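Local coordinates for DUF6844 domain-containing protein (Francisella tularensis subsp. tularensis, PDB 4QVR), which is of unknown function but is probably exported, being made with a signal sequence, and folds into two antiparallel sheets packed among helices, at residues Ala149-Ile154 against Ile400-Ile405; Lys354-Met359 against Tyr442-Lys447; Asp113-Val118 against Val270-Asp275; Gly246-Leu251 against Gly370-Gln375. All blocks are in the same frame, centred on the assembly; numbering follows the deposited sequence.

Contact 1. Residues Ala149-Ile154 against Ile400-Ile405; sequences AQAEYI and IDATDI
In Ile154 and Ile405 the first side-chain torsion is almost the same, -68° and -64°, placing CG1 beside the backbone N and CG2 anti to it; with both chains extended out to CD1, each isoleucine offers two methyl groups across the interface. The two chains cross obliquely, and the methyls pair in exchange. Ile154 CG2 sits 3.7 Å from Ile405 CD1, while Ile154 CD1 lies 4.1 Å from Ile405 CG2. The same two methyls of Ile405 also grip the preceding turn of the partner helix. Its CG2 rests 3.8 Å from Ala151 CB, and its CD1 comes to 3.8 Å from Ala151 O, so one side chain straddles a methyl and a backbone carbonyl.

The pattern is helix-to-helix packing: the first turn of helix 402-415 lies on helix 134-159, with contact residues three apart on both sides, Ala151 and Ile154 against Ala402 and Ile405. Closest approach falls at the small residues, where the CA atoms of Ala151 and Ala402 are 5.1 Å apart. There the methyl of Ala151 points at backbone, its CB 3.6 Å from Ala402 O. Ala402 CB in turn meets the aliphatic part of Glu152, 4.0 Å from CG. The Glu152 carboxylate lies further along an extended chain and forms a salt bridge with Lys148. Leu241 and Phe245 of helix 224-246 also pack against Ile154, bringing a third helix to the junction.

Contact 2. Residues Lys354-Met359 against Tyr442-Lys447; sequences KQAAIM and YGVVLK
Val444 points from strand 440-448 at Ala356 of helix 349-370, in a helix laid over one face of an antiparallel four-stranded sheet. Within the sheet this strand runs between strands 328-337 and 424-433. The local axes approach to 6.9 Å and their N-to-C directions differ by 50°, so the helix passes diagonally across the strand and only a few residues meet.

Followed outward, the Val444 side chain starts with CB 4.4 Å from Ala356 CB. It then divides. CG1, anti to the carbonyl carbon (chi1 -65°), skirts the methyl of Ala356, with CG1 to CB at 4.1 Å. CG2, lodged between its own backbone N and carbonyl carbon, reaches deeper and comes down on the helix backbone: it lies 3.5 Å from Ala356 O and 3.7 Å from Ala357 N. CG2 alone presses on the peptide link between the two alanines, while CG1 stays beside the Ala356 methyl, an approach consistent with the small side chains of both alanines.

Towards the start of the strand, Gly443 brings its backbone in directly, and Ala356 CB stands 4.0 Å from Gly443 CA. The Tyr442 ring leads away from the helix segment and meets Tyr353 edge-to-face. Val445, alternating to the other face of the sheet, packs on Val427, Leu331 and Tyr333. On the helix side, Leu446 follows Val444 by one alternation and also touches Ala360, one turn further along the helix. Its branch CD1 reaches Ala357 at the border of the contact, 4.3 Å from CB.

Contact 3. Residues Asp113-Val118 against Val270-Asp275; sequences DRYDYV and VVIYSD
Val118 and Ile272 form an antiparallel non-hydrogen-bonded pair, CA atoms 4.6 Å apart, that sets strand 117-126 on the edge of a three-stranded sheet; next to it Tyr273 N donates a hydrogen bond to Tyr117 O at 3.1 Å (N-H...O 153°). A CA-H...O contact from Ile272 CA, 3.3 Å away, also reaches Tyr117 O.

Two residues before Tyr117, the Tyr115 ring lies over Ile272. With chi1 at 65°, Ile272 CG1 projects between its backbone N and carbonyl carbon and carries CD1 onto the ring face, 3.5 Å from the centroid and 16° off the normal, a clear CH-pi contact. Ile272 CG2 covers CD2 of the same ring, and Arg114 CB lies over the opposite face. On the other side of the sheet, Tyr117 CB and Tyr273 CB abut at 3.9 Å, and Val271 CG2 comes to the edge of the Tyr117 ring.

Tyr273 OH donates to Asp275 OD1 at 2.9 Å, from above the carboxylate plane. Asp116 OD2 and Asp275 OD2 stand 4.7 Å apart, bridged by a water that donates to both, so solvent probably eases the repulsion of like charges.

Contact 4. Residues Gly246-Leu251 against Gly370-Gln375; sequences GNLSGL and GQMSTQ
The 3-10 turn at 248-250, which links helix 224-246 to strand 251-261, packs on the inverse gamma turn centred at Gln371 between helices 349-370 and 374-385. The two connections come closest at Ser249 and Gln371, whose CA atoms are 4.9 Å apart.

Leu248 works at two levels. Its CB lies 3.7 Å from Gly370 O, while its tip CD1 meets the methyl CE of selenomethionine Met372 at 4.0 Å. Met372 gets there by a bend: chi3 of 82° turns CE back beyond the selenium, and the two side chains approach at a slant. Tyr413 and Tyr412 of helix 402-415 touch Leu248 and Met372 respectively.

Alongside, Ser249 CB rests against Gln371 CG at 3.8 Å. Water mediates the polar links between the segments. One water lies 2.7 Å from Gly370 O and accepts a weak bond from Ser249 N; Gly370 O also takes the weak bond from Met372 N that closes the gamma turn. The Gln371 chain runs extended beyond CG, and its amide carries the second bridge: NE2 donates at 2.6 Å to a water that in turn donates to Ser249 O at 2.7 Å.

From the N terminus, 113-118 waits for 270-275 to close contact 3, but two other loops open within that span. Helix 134-159 opens contact 1 and the turn at 246-251 opens contact 4, so contact 3 crosses both. Contact 2 opens at 354-359, after contact 3 has closed; 370-375 then closes contact 4, nested inside contact 1, which closes at 400-405. Strand 440-448 closes contact 2 last, crossing contacts 1 and 4. Contacts 1, 3 and 4 touch one another through Tyr153, Tyr273 and Asn247, joining the three-stranded sheet to its helices. Contact 2, on the four-stranded sheet, stays about 13 Å from contact 4 between nearest atoms.

Contact 1. Residues Ala149-Ile154 against Ile400-Ile405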
loop_
_atom_site.group_PDB
_atom_site.type_symbol
_atom_site.label_atom_id
_atom_site.label_comp_id
_atom_site.label_asym_id
_atom_site.label_seq_id
_atom_site.Cartn_x
_atom_site.Cartn_y
_atom_site.Cartn_z
ATOM N N ALA A 149 -1.186 3.828 5.297
ATOM C CA ALA A 149 -0.512 2.710 5.939
ATOM C C ALA A 149 0.979 2.842 5.725
ATOM O O ALA A 149 1.751 2.635 6.650
ATOM C CB ALA A 149 -1.022 1.376 5.392
ATOM N N GLN A 150 1.391 3.195 4.510
ATOM C CA GLN A 150 2.830 3.351 4.246
ATOM C C GLN A 150 3.451 4.438 5.087
ATOM O O GLN A 150 4.566 4.287 5.619
ATOM C CB GLN A 150 3.089 3.677 2.793
ATOM C CG GLN A 150 2.852 2.487 1.894
ATOM C CD GLN A 150 2.983 2.801 0.407
ATOM O OE1 GLN A 150 3.021 3.945 -0.017
ATOM N NE2 GLN A 150 3.002 1.758 -0.387
ATOM N N ALA A 151 2.718 5.515 5.254
ATOM C CA ALA A 151 3.235 6.666 5.978
ATOM C C ALA A 151 3.343 6.375 7.467
ATOM O O ALA A 151 4.298 6.819 8.130
ATOM C CB ALA A 151 2.357 7.888 5.700
ATOM N N GLU A 152 2.395 5.605 7.993
ATOM C CA GLU A 152 2.417 5.230 9.411
ATOM C C GLU A 152 3.557 4.275 9.737
ATOM O O GLU A 152 4.162 4.369 10.812
ATOM C CB GLU A 152 1.058 4.690 9.847
ATOM C CG GLU A 152 0.030 5.823 9.827
ATOM C CD GLU A 152 -1.349 5.432 10.293
ATOM O OE1 GLU A 152 -1.634 4.221 10.426
ATOM O OE2 GLU A 152 -2.165 6.360 10.508
ATOM N N TYR A 153 3.854 3.373 8.810
ATOM C CA TYR A 153 4.992 2.472 8.944
ATOM C C TYR A 153 6.287 3.298 8.994
ATOM O O TYR A 153 7.097 3.106 9.867
ATOM C CB TYR A 153 5.051 1.453 7.799
ATOM C CG TYR A 153 6.368 0.727 7.754
ATOM C CD1 TYR A 153 6.673 -0.267 8.671
ATOM C CD2 TYR A 153 7.314 1.027 6.799
ATOM C CE1 TYR A 153 7.907 -0.923 8.650
ATOM C CE2 TYR A 153 8.538 0.379 6.775
ATOM C CZ TYR A 153 8.834 -0.584 7.706
ATOM O OH TYR A 153 10.067 -1.215 7.663
ATOM N N ILE A 154 6.460 4.241 8.075
ATOM C CA ILE A 154 7.657 5.080 8.074
ATOM C C ILE A 154 7.798 5.873 9.366
ATOM O O ILE A 154 8.879 5.941 9.959
ATOM C CB ILE A 154 7.673 6.006 6.842
ATOM C CG1 ILE A 154 7.853 5.141 5.585
ATOM C CG2 ILE A 154 8.818 7.017 6.939
ATOM C CD1 ILE A 154 7.635 5.890 4.291
ATOM N N ILE A 400 8.157 11.292 13.543
ATOM C CA ILE A 400 7.792 12.279 12.534
ATOM C C ILE A 400 6.321 12.070 12.211
ATOM O O ILE A 400 5.884 10.932 12.106
ATOM C CB ILE A 400 8.620 12.068 11.243
ATOM C CG1 ILE A 400 10.127 12.055 11.558
ATOM C CG2 ILE A 400 8.261 13.113 10.188
ATOM C CD1 ILE A 400 10.641 13.303 12.252
ATOM N N ASP A 401 5.569 13.159 12.046
ATOM C CA ASP A 401 4.138 13.073 11.741
ATOM C C ASP A 401 3.879 12.357 10.434
ATOM O O ASP A 401 4.377 12.742 9.396
ATOM C CB ASP A 401 3.479 14.469 11.691
ATOM C CG ASP A 401 3.162 15.038 13.079
ATOM O OD1 ASP A 401 3.010 14.249 14.040
ATOM O OD2 ASP A 401 3.024 16.280 13.204
ATOM N N ALA A 402 3.075 11.316 10.499
ATOM C CA ALA A 402 2.706 10.538 9.323
ATOM C C ALA A 402 1.937 11.385 8.321
ATOM O O ALA A 402 2.019 11.144 7.132
ATOM C CB ALA A 402 1.859 9.345 9.736
ATOM N N THR A 403 1.175 12.365 8.801
ATOM C CA THR A 403 0.407 13.223 7.917
ATOM C C THR A 403 1.323 14.029 6.998
ATOM O O THR A 403 0.976 14.306 5.847
ATOM C CB THR A 403 -0.514 14.132 8.720
ATOM O OG1 THR A 403 0.233 14.763 9.758
ATOM C CG2 THR A 403 -1.601 13.302 9.366
ATOM N N ASP A 404 2.498 14.391 7.504
ATOM C CA ASP A 404 3.506 15.084 6.695
ATOM C C ASP A 404 4.118 14.130 5.646
ATOM O O ASP A 404 4.318 14.503 4.488
ATOM C CB ASP A 404 4.608 15.643 7.597
ATOM C CG ASP A 404 4.084 16.703 8.575
ATOM O OD1 ASP A 404 3.166 17.477 8.205
ATOM O OD2 ASP A 404 4.603 16.769 9.711
ATOM N N ILE A 405 4.379 12.889 6.059
ATOM C CA ILE A 405 4.979 11.896 5.180
ATOM C C ILE A 405 4.033 11.525 4.066
ATOM O O ILE A 405 4.444 11.303 2.934
ATOM C CB ILE A 405 5.321 10.614 5.969
ATOM C CG1 ILE A 405 6.388 10.935 7.014
ATOM C CG2 ILE A 405 5.763 9.481 5.041
ATOM C CD1 ILE A 405 6.632 9.830 8.021
#

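Contact 2. Residues Lys354-Met359 against Tyr442-Lys447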
loop_
_atom_site.group_PDB
_atom_site.type_symbol
_atom_site.label_atom_id
_atom_site.label_comp_id
_atom_site.label_asym_id
_atom_site.label_seq_id
_atom_site.Cartn_x
_atom_site.Cartn_y
_atom_site.Cartn_z
ATOM N N LYS A 354 -11.858 -4.107 -19.664
ATOM C CA LYS A 354 -10.791 -3.230 -20.126
ATOM C C LYS A 354 -10.466 -2.197 -19.043
ATOM O O LYS A 354 -9.310 -2.032 -18.697
ATOM C CB LYS A 354 -11.175 -2.499 -21.411
ATOM C CG LYS A 354 -10.032 -1.690 -22.012
ATOM C CD LYS A 354 -10.531 -0.526 -22.872
ATOM C CE LYS A 354 -11.437 -0.944 -24.021
ATOM N NZ LYS A 354 -10.747 -1.794 -25.029
ATOM N N GLN A 355 -11.481 -1.504 -18.520
ATOM C CA GLN A 355 -11.254 -0.486 -17.480
ATOM C C GLN A 355 -10.823 -1.051 -16.152
ATOM O O GLN A 355 -10.188 -0.346 -15.362
ATOM C CB GLN A 355 -12.438 0.469 -17.317
ATOM C CG GLN A 355 -12.444 1.509 -18.434
ATOM C CD GLN A 355 -13.332 2.698 -18.151
ATOM O OE1 GLN A 355 -12.964 3.840 -18.447
ATOM N NE2 GLN A 355 -14.497 2.448 -17.563
ATOM N N ALA A 356 -11.161 -2.314 -15.907
ATOM C CA ALA A 356 -10.720 -2.993 -14.707
ATOM C C ALA A 356 -9.212 -3.228 -14.813
ATOM O O ALA A 356 -8.509 -3.208 -13.813
ATOM C CB ALA A 356 -11.470 -4.306 -14.517
ATOM N N ALA A 357 -8.716 -3.456 -16.026
ATOM C CA ALA A 357 -7.268 -3.642 -16.245
ATOM C C ALA A 357 -6.506 -2.321 -16.083
ATOM O O ALA A 357 -5.335 -2.317 -15.759
ATOM C CB ALA A 357 -7.003 -4.238 -17.611
ATOM N N ILE A 358 -7.178 -1.205 -16.313
ATOM C CA ILE A 358 -6.563 0.101 -16.126
ATOM C C ILE A 358 -6.209 0.283 -14.660
ATOM O O ILE A 358 -5.109 0.752 -14.348
ATOM C CB ILE A 358 -7.511 1.260 -16.535
ATOM C CG1 ILE A 358 -7.783 1.255 -18.046
ATOM C CG2 ILE A 358 -6.924 2.613 -16.148
ATOM C CD1 ILE A 358 -8.800 2.300 -18.497
HETATM N N MSE A 359 -7.140 -0.077 -13.764
HETATM C CA MSE A 359 -6.923 0.084 -12.330
HETATM C C MSE A 359 -5.889 -0.907 -11.859
HETATM O O MSE A 359 -4.997 -0.545 -11.101
HETATM C CB MSE A 359 -8.207 -0.017 -11.494
HETATM C CG MSE A 359 -9.315 0.984 -11.892
HETATM SE SE MSE A 359 -8.823 2.888 -11.641
HETATM C CE MSE A 359 -10.596 3.736 -11.688
ATOM N N TYR A 442 -17.315 -5.150 -12.922
ATOM C CA TYR A 442 -16.480 -6.120 -13.570
ATOM C C TYR A 442 -15.146 -6.070 -12.890
ATOM O O TYR A 442 -14.776 -5.045 -12.312
ATOM C CB TYR A 442 -16.318 -5.762 -15.039
ATOM C CG TYR A 442 -17.619 -5.762 -15.787
ATOM C CD1 TYR A 442 -18.089 -6.912 -16.390
ATOM C CD2 TYR A 442 -18.393 -4.608 -15.864
ATOM C CE1 TYR A 442 -19.293 -6.918 -17.069
ATOM C CE2 TYR A 442 -19.593 -4.596 -16.535
ATOM C CZ TYR A 442 -20.038 -5.752 -17.140
ATOM O OH TYR A 442 -21.233 -5.740 -17.805
ATOM N N GLY A 443 -14.404 -7.159 -12.955
ATOM C CA GLY A 443 -13.106 -7.166 -12.332
ATOM C C GLY A 443 -12.156 -8.090 -13.018
ATOM O O GLY A 443 -12.568 -8.977 -13.781
ATOM N N VAL A 444 -10.874 -7.862 -12.763
ATOM C CA VAL A 444 -9.810 -8.695 -13.299
ATOM C C VAL A 444 -8.754 -8.880 -12.233
ATOM O O VAL A 444 -8.679 -8.101 -11.258
ATOM C CB VAL A 444 -9.108 -8.066 -14.536
ATOM C CG1 VAL A 444 -10.064 -7.946 -15.714
ATOM C CG2 VAL A 444 -8.528 -6.704 -14.193
ATOM N N VAL A 445 -7.963 -9.927 -12.423
ATOM C CA VAL A 445 -6.802 -10.206 -11.609
ATOM C C VAL A 445 -5.700 -10.406 -12.614
ATOM O O VAL A 445 -5.765 -11.319 -13.455
ATOM C CB VAL A 445 -6.922 -11.473 -10.762
ATOM C CG1 VAL A 445 -5.655 -11.642 -9.933
ATOM C CG2 VAL A 445 -8.155 -11.412 -9.861
ATOM N N LEU A 446 -4.708 -9.530 -12.560
ATOM C CA LEU A 446 -3.610 -9.586 -13.481
ATOM C C LEU A 446 -2.427 -10.172 -12.753
ATOM O O LEU A 446 -2.300 -10.013 -11.542
ATOM C CB LEU A 446 -3.278 -8.192 -14.027
ATOM C CG LEU A 446 -4.364 -7.437 -14.817
ATOM C CD1 LEU A 446 -3.780 -6.185 -15.458
ATOM C CD2 LEU A 446 -4.998 -8.288 -15.897
ATOM N N LYS A 447 -1.584 -10.880 -13.501
ATOM C CA LYS A 447 -0.375 -11.486 -12.959
ATOM C C LYS A 447 0.820 -10.906 -13.709
ATOM O O LYS A 447 0.854 -10.919 -14.942
ATOM C CB LYS A 447 -0.377 -13.004 -13.126
ATOM C CG LYS A 447 0.873 -13.668 -12.569
ATOM C CD LYS A 447 1.051 -15.075 -13.102
ATOM C CE LYS A 447 2.368 -15.680 -12.636
ATOM N NZ LYS A 447 2.674 -16.991 -13.277
#

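Contact 3. Residues Asp113-Val118 against Val270-Asp275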
loop_
_atom_site.group_PDB
_atom_site.type_symbol
_atom_site.label_atom_id
_atom_site.label_comp_id
_atom_site.label_asym_id
_atom_site.label_seq_id
_atom_site.Cartn_x
_atom_site.Cartn_y
_atom_site.Cartn_z
ATOM N N ASP A 113 2.486 -12.287 15.508
ATOM C CA ASP A 113 3.452 -13.328 15.916
ATOM C C ASP A 113 4.150 -13.799 14.689
ATOM O O ASP A 113 5.210 -14.380 14.781
ATOM C CB ASP A 113 2.743 -14.510 16.541
ATOM C CG ASP A 113 2.150 -14.180 17.870
ATOM O OD1 ASP A 113 2.772 -13.372 18.585
ATOM O OD2 ASP A 113 1.085 -14.738 18.212
ATOM N N ARG A 114 3.560 -13.539 13.516
ATOM C CA ARG A 114 4.165 -13.962 12.262
ATOM C C ARG A 114 5.036 -12.896 11.609
ATOM O O ARG A 114 5.980 -13.259 10.929
ATOM C CB ARG A 114 3.104 -14.372 11.267
ATOM C CG ARG A 114 2.251 -15.522 11.730
ATOM C CD ARG A 114 1.207 -15.841 10.681
ATOM N NE ARG A 114 0.258 -16.839 11.170
ATOM C CZ ARG A 114 0.438 -18.143 11.177
ATOM N NH1 ARG A 114 1.562 -18.670 10.753
ATOM N NH2 ARG A 114 -0.529 -18.942 11.637
ATOM N N TYR A 115 4.723 -11.600 11.782
ATOM C CA TYR A 115 5.524 -10.537 11.126
ATOM C C TYR A 115 6.028 -9.524 12.130
ATOM O O TYR A 115 5.405 -9.323 13.175
ATOM C CB TYR A 115 4.717 -9.862 10.016
ATOM C CG TYR A 115 4.229 -10.863 9.024
ATOM C CD1 TYR A 115 5.096 -11.402 8.073
ATOM C CD2 TYR A 115 2.907 -11.309 9.040
ATOM C CE1 TYR A 115 4.662 -12.360 7.169
ATOM C CE2 TYR A 115 2.461 -12.254 8.133
ATOM C CZ TYR A 115 3.343 -12.779 7.208
ATOM O OH TYR A 115 2.917 -13.724 6.310
ATOM N N ASP A 116 7.167 -8.895 11.824
ATOM C CA ASP A 116 7.758 -7.894 12.730
ATOM C C ASP A 116 6.932 -6.624 12.806
ATOM O O ASP A 116 7.018 -5.875 13.778
ATOM C CB ASP A 116 9.174 -7.506 12.313
ATOM C CG ASP A 116 10.161 -8.665 12.390
ATOM O OD1 ASP A 116 9.951 -9.644 13.164
ATOM O OD2 ASP A 116 11.179 -8.564 11.674
ATOM N N TYR A 117 6.147 -6.360 11.779
ATOM C CA TYR A 117 5.288 -5.180 11.802
ATOM C C TYR A 117 3.975 -5.499 11.102
ATOM O O TYR A 117 3.973 -6.093 10.023
ATOM C CB TYR A 117 5.979 -3.981 11.125
ATOM C CG TYR A 117 5.107 -2.733 11.009
ATOM C CD1 TYR A 117 4.210 -2.602 9.969
ATOM C CD2 TYR A 117 5.155 -1.742 11.958
ATOM C CE1 TYR A 117 3.376 -1.503 9.866
ATOM C CE2 TYR A 117 4.343 -0.621 11.865
ATOM C CZ TYR A 117 3.464 -0.507 10.815
ATOM O OH TYR A 117 2.668 0.590 10.713
ATOM N N VAL A 118 2.874 -5.093 11.730
ATOM C CA VAL A 118 1.548 -5.242 11.153
ATOM C C VAL A 118 0.847 -3.925 11.358
ATOM O O VAL A 118 0.822 -3.388 12.465
ATOM C CB VAL A 118 0.730 -6.372 11.824
ATOM C CG1 VAL A 118 -0.631 -6.532 11.144
ATOM C CG2 VAL A 118 1.470 -7.686 11.747
ATOM N N VAL A 270 -4.802 -4.055 5.483
ATOM C CA VAL A 270 -3.930 -4.590 6.500
ATOM C C VAL A 270 -2.633 -4.847 5.755
ATOM O O VAL A 270 -2.642 -5.511 4.723
ATOM C CB VAL A 270 -4.476 -5.927 7.064
ATOM C CG1 VAL A 270 -3.456 -6.609 7.984
ATOM C CG2 VAL A 270 -5.749 -5.700 7.843
ATOM N N VAL A 271 -1.531 -4.305 6.268
ATOM C CA VAL A 271 -0.201 -4.514 5.676
ATOM C C VAL A 271 0.755 -5.216 6.680
ATOM O O VAL A 271 0.554 -5.146 7.898
ATOM C CB VAL A 271 0.456 -3.199 5.192
ATOM C CG1 VAL A 271 -0.354 -2.515 4.073
ATOM C CG2 VAL A 271 0.720 -2.221 6.344
ATOM N N ILE A 272 1.755 -5.928 6.146
ATOM C CA ILE A 272 2.769 -6.571 6.951
ATOM C C ILE A 272 4.112 -6.178 6.361
ATOM O O ILE A 272 4.188 -5.876 5.187
ATOM C CB ILE A 272 2.710 -8.104 6.880
ATOM C CG1 ILE A 272 3.041 -8.544 5.453
ATOM C CG2 ILE A 272 1.379 -8.590 7.393
ATOM C CD1 ILE A 272 3.009 -10.012 5.210
ATOM N N TYR A 273 5.158 -6.164 7.186
ATOM C CA TYR A 273 6.497 -5.899 6.712
ATOM C C TYR A 273 7.287 -7.192 6.714
ATOM O O TYR A 273 7.218 -7.948 7.675
ATOM C CB TYR A 273 7.258 -4.904 7.589
ATOM C CG TYR A 273 8.679 -4.744 7.080
ATOM C CD1 TYR A 273 8.948 -3.959 5.986
ATOM C CD2 TYR A 273 9.745 -5.423 7.671
ATOM C CE1 TYR A 273 10.242 -3.825 5.490
ATOM C CE2 TYR A 273 11.041 -5.280 7.196
ATOM C CZ TYR A 273 11.277 -4.482 6.086
ATOM O OH TYR A 273 12.555 -4.349 5.570
ATOM N N SER A 274 8.079 -7.411 5.672
ATOM C CA SER A 274 8.912 -8.604 5.574
ATOM C C SER A 274 10.268 -8.305 4.956
ATOM O O SER A 274 10.331 -7.874 3.811
ATOM C CB SER A 274 8.224 -9.687 4.728
ATOM O OG SER A 274 9.169 -10.691 4.316
ATOM N N ASP A 275 11.344 -8.522 5.712
ATOM C CA ASP A 275 12.712 -8.382 5.168
ATOM C C ASP A 275 12.886 -9.274 3.962
ATOM O O ASP A 275 13.467 -8.864 2.971
ATOM C CB ASP A 275 13.787 -8.769 6.189
ATOM C CG ASP A 275 14.139 -7.642 7.129
ATOM O OD1 ASP A 275 14.250 -6.478 6.663
ATOM O OD2 ASP A 275 14.353 -7.927 8.330
HETATM O O HOH W 1 11.164 -9.138 8.539
HETATM O O HOH W 2 12.208 -6.789 10.139
#

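Contact 4. Residues Gly246-Leu251 against Gly370-Gln375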
loop_
_atom_site.group_PDB
_atom_site.type_symbol
_atom_site.label_atom_id
_atom_site.label_comp_id
_atom_site.label_asym_id
_atom_site.label_seq_id
_atom_site.Cartn_x
_atom_site.Cartn_y
_atom_site.Cartn_z
ATOM N N GLY A 246 13.326 3.244 2.303
ATOM C CA GLY A 246 13.983 2.091 1.683
ATOM C C GLY A 246 13.250 0.763 1.956
ATOM O O GLY A 246 13.229 -0.131 1.119
ATOM N N ASN A 247 12.636 0.640 3.125
ATOM C CA ASN A 247 11.914 -0.573 3.495
ATOM C C ASN A 247 10.526 -0.722 2.899
ATOM O O ASN A 247 9.897 -1.760 3.088
ATOM C CB ASN A 247 11.752 -0.624 5.009
ATOM C CG ASN A 247 13.062 -0.759 5.734
ATOM O OD1 ASN A 247 14.101 -0.893 5.120
ATOM N ND2 ASN A 247 13.011 -0.729 7.058
ATOM N N LEU A 248 10.005 0.301 2.220
ATOM C CA LEU A 248 8.662 0.202 1.656
ATOM C C LEU A 248 8.480 -0.979 0.775
ATOM O O LEU A 248 7.401 -1.524 0.693
ATOM C CB LEU A 248 8.261 1.452 0.863
ATOM C CG LEU A 248 7.844 2.650 1.684
ATOM C CD1 LEU A 248 7.392 3.767 0.755
ATOM C CD2 LEU A 248 6.756 2.260 2.662
ATOM N N SER A 249 9.533 -1.363 0.093
ATOM C CA SER A 249 9.493 -2.499 -0.795
ATOM C C SER A 249 9.197 -3.788 -0.034
ATOM O O SER A 249 8.860 -4.790 -0.662
ATOM C CB SER A 249 10.811 -2.583 -1.567
ATOM O OG SER A 249 11.900 -2.492 -0.662
ATOM N N GLY A 250 9.307 -3.770 1.298
ATOM C CA GLY A 250 8.987 -4.946 2.138
ATOM C C GLY A 250 7.618 -4.813 2.805
ATOM O O GLY A 250 7.114 -5.750 3.410
ATOM N N LEU A 251 7.009 -3.643 2.697
ATOM C CA LEU A 251 5.679 -3.420 3.301
ATOM C C LEU A 251 4.642 -3.867 2.265
ATOM O O LEU A 251 4.470 -3.250 1.238
ATOM C CB LEU A 251 5.484 -1.961 3.679
ATOM C CG LEU A 251 4.228 -1.714 4.516
ATOM C CD1 LEU A 251 4.399 -2.285 5.915
ATOM C CD2 LEU A 251 3.960 -0.241 4.622
ATOM N N GLY A 370 7.123 2.599 -5.505
ATOM C CA GLY A 370 7.440 2.482 -4.065
ATOM C C GLY A 370 8.771 1.816 -3.758
ATOM O O GLY A 370 9.293 1.932 -2.660
ATOM N N GLN A 371 9.307 1.109 -4.739
ATOM C CA GLN A 371 10.578 0.413 -4.626
ATOM C C GLN A 371 11.615 1.333 -5.202
ATOM O O GLN A 371 12.232 1.032 -6.210
ATOM C CB GLN A 371 10.488 -0.901 -5.408
ATOM C CG GLN A 371 9.309 -1.749 -4.926
ATOM C CD GLN A 371 9.171 -3.069 -5.655
ATOM O OE1 GLN A 371 9.834 -3.317 -6.648
ATOM N NE2 GLN A 371 8.290 -3.924 -5.154
HETATM N N MSE A 372 11.783 2.473 -4.551
HETATM C CA MSE A 372 12.696 3.522 -5.016
HETATM C C MSE A 372 14.145 3.325 -4.684
HETATM O O MSE A 372 14.497 2.602 -3.746
HETATM C CB MSE A 372 12.290 4.825 -4.344
HETATM C CG MSE A 372 12.573 4.806 -2.844
HETATM SE SE MSE A 372 11.613 6.326 -2.059
HETATM C CE MSE A 372 9.824 5.518 -1.903
ATOM N N SER A 373 14.999 4.022 -5.427
ATOM C CA SER A 373 16.434 3.935 -5.204
ATOM C C SER A 373 16.779 4.542 -3.856
ATOM O O SER A 373 15.962 5.244 -3.248
ATOM C CB SER A 373 17.205 4.678 -6.295
ATOM O OG SER A 373 16.875 6.055 -6.285
ATOM N N THR A 374 17.998 4.272 -3.400
ATOM C CA THR A 374 18.493 4.806 -2.137
ATOM C C THR A 374 18.613 6.332 -2.201
ATOM O O THR A 374 18.383 7.027 -1.203
ATOM C CB THR A 374 19.851 4.197 -1.805
ATOM O OG1 THR A 374 20.679 4.279 -2.964
ATOM C CG2 THR A 374 19.688 2.736 -1.425
ATOM N N GLN A 375 18.952 6.852 -3.376
ATOM C CA GLN A 375 19.093 8.285 -3.539
ATOM C C GLN A 375 17.706 8.942 -3.520
ATOM O O GLN A 375 17.535 10.012 -2.947
ATOM C CB GLN A 375 19.846 8.617 -4.836
ATOM C CG GLN A 375 20.631 9.926 -4.765
ATOM C CD GLN A 375 19.757 11.140 -4.506
ATOM O OE1 GLN A 375 18.818 11.414 -5.258
ATOM N NE2 GLN A 375 20.077 11.891 -3.451
HETATM O O HOH W 3 7.270 -4.228 -2.799
HETATM O O HOH W 4 11.209 1.311 -0.916
#